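Local coordinates for receptor-like protein kinase ANXUR1 (PDB 6FIG), which probably acts at the cell surface as a receptor kinase in plant reproduction, its tandem malectin-like ectodomain facing outward and a serine/threonine kinase inside, at residues Val298-Ile303 with Gln348-Thr353. Numbering follows the deposited sequence.
Sequences VFNIYI and QMTPST. With NAG (2-acetamido-2-deoxy-beta-D-glucopyranose), chain D.
Tyr302 spreads its ring beneath the N-acetylglucosamine, whose C5 lies 3.7 Å from Tyr302 CD2 over one face, offset toward the rim: a CH-pi contact of the kind by which aromatic residues hold sugars. The ring's CE2 edge is taken by Thr350, whose CG2 approaches in the ring plane at 3.8 Å. With chi1 at -170°, the threonine turns OG1 the other way, to the carbonyl of Ser266. Gln348, extended beyond CG, reaches the hydroxymethyl group next to the stacked C5, its OE1 2.6 Å from NAG O6, although that hydroxyl's proton has a second possible acceptor. Beneath this glycan-facing side, strands 299-303 and 344-351 run antiparallel. Asn300 with Thr350 and Tyr302 with Gln348 form hydrogen-bonded pairs, each with two backbone bonds; Asn300 N to Thr350 O is 2.8 Å. Past Pro351 the pairing continues through Ser352 N to Val298 O (2.9 Å). There water 1 donates to Asn300 OD1 and accepts from Ser352 OG, which also bonds Phe354 N, while water 2 joins Asn300 ND2 to Thr353 N, so both ends of the amide are held. The reverse side is apolar. Met349 (chi1 55°) runs alongside Phe299, its sulfur oblique to the ring, 4.8 Å from SD to the centroid, a Met-aromatic contact; the bend at chi3 brings CE to 3.9 Å from Phe299 CE2. Phe286 and Leu284 of strand 278-287 pack against this side, joining the four-stranded sheet to its neighbour. Thus thioether, aromatic and aliphatic groups pack on one face; the other offers an aromatic ring to the sugar and, beside it, amide and serine groups to ordered water.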
ATOM      1  N   VAL A 298      21.297  20.950  24.339  1.00 24.37           N
ATOM      2  CA  VAL A 298      20.370  22.070  24.394  1.00 23.53           C
ATOM      3  C   VAL A 298      20.863  23.085  23.382  1.00 22.94           C
ATOM      4  O   VAL A 298      22.036  23.459  23.394  1.00 23.11           O
ATOM      5  CB  VAL A 298      20.334  22.655  25.817  1.00 25.04           C
ATOM      6  CG1 VAL A 298      19.371  23.798  25.923  1.00 25.80           C
ATOM      7  CG2 VAL A 298      19.976  21.575  26.833  1.00 25.41           C
ATOM      8  N   PHE A 299      19.977  23.523  22.488  1.00 21.73           N
ATOM      9  CA  PHE A 299      20.423  24.295  21.335  1.00 22.11           C
ATOM     10  C   PHE A 299      19.434  25.329  20.863  1.00 22.21           C
ATOM     11  O   PHE A 299      18.210  25.169  21.030  1.00 22.00           O
ATOM     12  CB  PHE A 299      20.852  23.379  20.177  1.00 22.04           C
ATOM     13  CG  PHE A 299      19.835  22.361  19.754  1.00 21.27           C
ATOM     14  CD1 PHE A 299      19.689  21.172  20.429  1.00 21.25           C
ATOM     15  CD2 PHE A 299      19.088  22.564  18.584  1.00 21.01           C
ATOM     16  CE1 PHE A 299      18.777  20.221  20.010  1.00 21.28           C
ATOM     17  CE2 PHE A 299      18.185  21.611  18.167  1.00 20.48           C
ATOM     18  CZ  PHE A 299      18.035  20.435  18.885  1.00 20.48           C
ATOM     19  N   ASN A 300      19.978  26.375  20.250  1.00 22.67           N
ATOM     20  CA  ASN A 300      19.200  27.462  19.691  1.00 23.48           C
ATOM     21  C   ASN A 300      18.896  27.153  18.243  1.00 23.22           C
ATOM     22  O   ASN A 300      19.706  26.538  17.555  1.00 22.97           O
ATOM     23  CB  ASN A 300      19.956  28.777  19.793  1.00 24.74           C
ATOM     24  CG  ASN A 300      20.212  29.200  21.227  1.00 26.28           C
ATOM     25  OD1 ASN A 300      19.363  29.028  22.106  1.00 27.19           O
ATOM     26  ND2 ASN A 300      21.399  29.725  21.476  1.00 27.52           N
ATOM     27  N   ILE A 301      17.718  27.578  17.793  1.00 22.90           N
ATOM     28  CA  ILE A 301      17.274  27.355  16.410  1.00 22.52           C
ATOM     29  C   ILE A 301      16.814  28.690  15.865  1.00 22.94           C
ATOM     30  O   ILE A 301      15.990  29.367  16.503  1.00 23.55           O
ATOM     31  CB  ILE A 301      16.111  26.361  16.327  1.00 21.84           C
ATOM     32  CG1 ILE A 301      16.467  25.014  16.977  1.00 21.72           C
ATOM     33  CG2 ILE A 301      15.684  26.150  14.872  1.00 21.96           C
ATOM     34  CD1 ILE A 301      15.337  24.003  16.945  1.00 21.53           C
ATOM     35  N   TYR A 302      17.345  29.063  14.699  1.00 22.75           N
ATOM     36  CA  TYR A 302      17.002  30.320  14.037  1.00 24.55           C
ATOM     37  C   TYR A 302      16.489  30.034  12.633  1.00 24.51           C
ATOM     38  O   TYR A 302      16.960  29.113  11.966  1.00 23.39           O
ATOM     39  CB  TYR A 302      18.218  31.236  13.966  1.00 26.62           C
ATOM     40  CG  TYR A 302      18.927  31.397  15.283  1.00 27.93           C
ATOM     41  CD1 TYR A 302      18.426  32.241  16.261  1.00 29.69           C
ATOM     42  CD2 TYR A 302      20.120  30.720  15.538  1.00 28.44           C
ATOM     43  CE1 TYR A 302      19.094  32.407  17.468  1.00 30.43           C
ATOM     44  CE2 TYR A 302      20.793  30.876  16.737  1.00 29.24           C
ATOM     45  CZ  TYR A 302      20.280  31.713  17.695  1.00 30.29           C
ATOM     46  OH  TYR A 302      20.995  31.844  18.888  1.00 31.81           O
ATOM     47  N   ILE A 303      15.490  30.812  12.209  1.00 24.87           N
ATOM     48  CA  ILE A 303      14.909  30.675  10.872  1.00 25.36           C
ATOM     49  C   ILE A 303      14.910  32.080  10.272  1.00 26.91           C
ATOM     50  O   ILE A 303      14.329  32.995  10.852  1.00 27.89           O
ATOM     51  CB  ILE A 303      13.478  30.073  10.910  1.00 24.66           C
ATOM     52  CG1 ILE A 303      13.533  28.619  11.385  1.00 24.02           C
ATOM     53  CG2 ILE A 303      12.832  30.138   9.524  1.00 24.51           C
ATOM     54  CD1 ILE A 303      12.201  27.954  11.690  1.00 23.88           C
ATOM     55  N   GLN A 348      19.146  27.589  10.995  1.00 24.17           N
ATOM     56  CA  GLN A 348      20.453  27.537  11.679  1.00 25.35           C
ATOM     57  C   GLN A 348      20.284  26.996  13.070  1.00 24.76           C
ATOM     58  O   GLN A 348      19.286  27.272  13.704  1.00 24.70           O
ATOM     59  CB  GLN A 348      21.093  28.908  11.745  1.00 26.98           C
ATOM     60  CG  GLN A 348      21.426  29.469  10.379  1.00 28.55           C
ATOM     61  CD  GLN A 348      21.934  30.869  10.463  1.00 30.85           C
ATOM     62  OE1 GLN A 348      21.194  31.784  10.843  1.00 31.91           O
ATOM     63  NE2 GLN A 348      23.218  31.060  10.151  1.00 33.58           N
ATOM     64  N   MET A 349      21.238  26.187  13.514  1.00 25.10           N
ATOM     65  CA  MET A 349      21.275  25.778  14.914  1.00 25.30           C
ATOM     66  C   MET A 349      22.688  25.821  15.482  1.00 25.44           C
ATOM     67  O   MET A 349      23.671  25.641  14.773  1.00 25.11           O
ATOM     68  CB  MET A 349      20.592  24.426  15.153  1.00 26.76           C
ATOM     69  CG  MET A 349      21.067  23.257  14.330  1.00 28.10           C
ATOM     70  SD  MET A 349      20.052  21.786  14.664  1.00 29.58           S
ATOM     71  CE  MET A 349      18.419  22.303  14.299  1.00 28.79           C
ATOM     72  N   THR A 350      22.753  26.071  16.790  1.00 24.71           N
ATOM     73  CA  THR A 350      24.021  26.249  17.493  1.00 25.80           C
ATOM     74  C   THR A 350      23.726  25.909  18.949  1.00 24.91           C
ATOM     75  O   THR A 350      22.579  26.017  19.372  1.00 24.23           O
ATOM     76  CB  THR A 350      24.564  27.694  17.317  1.00 27.14           C
ATOM     77  OG1 THR A 350      25.913  27.813  17.815  1.00 29.32           O
ATOM     78  CG2 THR A 350      23.688  28.720  18.030  1.00 27.38           C
ATOM     79  N   PRO A 351      24.749  25.530  19.732  1.00 24.97           N
ATOM     80  CA  PRO A 351      24.414  25.162  21.110  1.00 24.64           C
ATOM     81  C   PRO A 351      23.966  26.362  21.938  1.00 24.95           C
ATOM     82  O   PRO A 351      24.409  27.487  21.706  1.00 25.63           O
ATOM     83  CB  PRO A 351      25.754  24.635  21.673  1.00 25.76           C
ATOM     84  CG  PRO A 351      26.587  24.356  20.471  1.00 26.15           C
ATOM     85  CD  PRO A 351      26.192  25.386  19.483  1.00 26.24           C
ATOM     86  N   SER A 352      23.109  26.083  22.917  1.00 24.72           N
ATOM     87  CA  SER A 352      22.732  27.077  23.909  1.00 25.91           C
ATOM     88  C   SER A 352      23.655  26.907  25.108  1.00 26.68           C
ATOM     89  O   SER A 352      24.050  25.788  25.461  1.00 26.43           O
ATOM     90  CB  SER A 352      21.283  26.869  24.348  1.00 25.13           C
ATOM     91  OG  SER A 352      20.940  27.738  25.424  1.00 26.65           O
ATOM     92  N   THR A 353      23.980  28.019  25.747  1.00 28.46           N
ATOM     93  CA  THR A 353      24.660  27.962  27.032  1.00 29.40           C
ATOM     94  C   THR A 353      23.680  28.024  28.211  1.00 30.25           C
ATOM     95  O   THR A 353      24.107  27.903  29.380  1.00 30.67           O
ATOM     96  CB  THR A 353      25.697  29.083  27.168  1.00 31.02           C
ATOM     97  OG1 THR A 353      25.065  30.345  26.928  1.00 31.64           O
ATOM     98  CG2 THR A 353      26.838  28.865  26.175  1.00 31.23           C
TER
HETATM   99  C1  NAG D   1      24.102  31.751  14.375  1.00 42.16           C
HETATM  100  C2  NAG D   1      25.097  32.756  14.918  1.00 45.73           C
HETATM  101  C3  NAG D   1      24.387  33.972  15.505  1.00 46.80           C
HETATM  102  C4  NAG D   1      23.306  34.504  14.580  1.00 47.31           C
HETATM  103  C5  NAG D   1      22.361  33.370  14.208  1.00 43.75           C
HETATM  104  C6  NAG D   1      21.167  33.764  13.344  1.00 42.71           C
HETATM  105  C7  NAG D   1      27.149  31.728  15.812  1.00 48.56           C
HETATM  106  C8  NAG D   1      27.731  30.994  16.994  1.00 48.06           C
HETATM  107  N2  NAG D   1      25.859  32.051  15.942  1.00 46.38           N
HETATM  108  O3  NAG D   1      25.352  34.997  15.743  1.00 49.15           O
HETATM  109  O4  NAG D   1      22.552  35.511  15.262  1.00 51.35           O
HETATM  110  O5  NAG D   1      23.154  32.406  13.529  1.00 41.92           O
HETATM  111  O6  NAG D   1      21.583  34.112  12.020  1.00 43.28           O
HETATM  112  O7  NAG D   1      27.820  32.003  14.821  1.00 49.66           O
HETATM  113  O   HOH W   1      19.524  29.798  24.699  1.00 27.40           O
HETATM  114  O   HOH W   2      22.490  30.472  24.283  1.00 36.55           O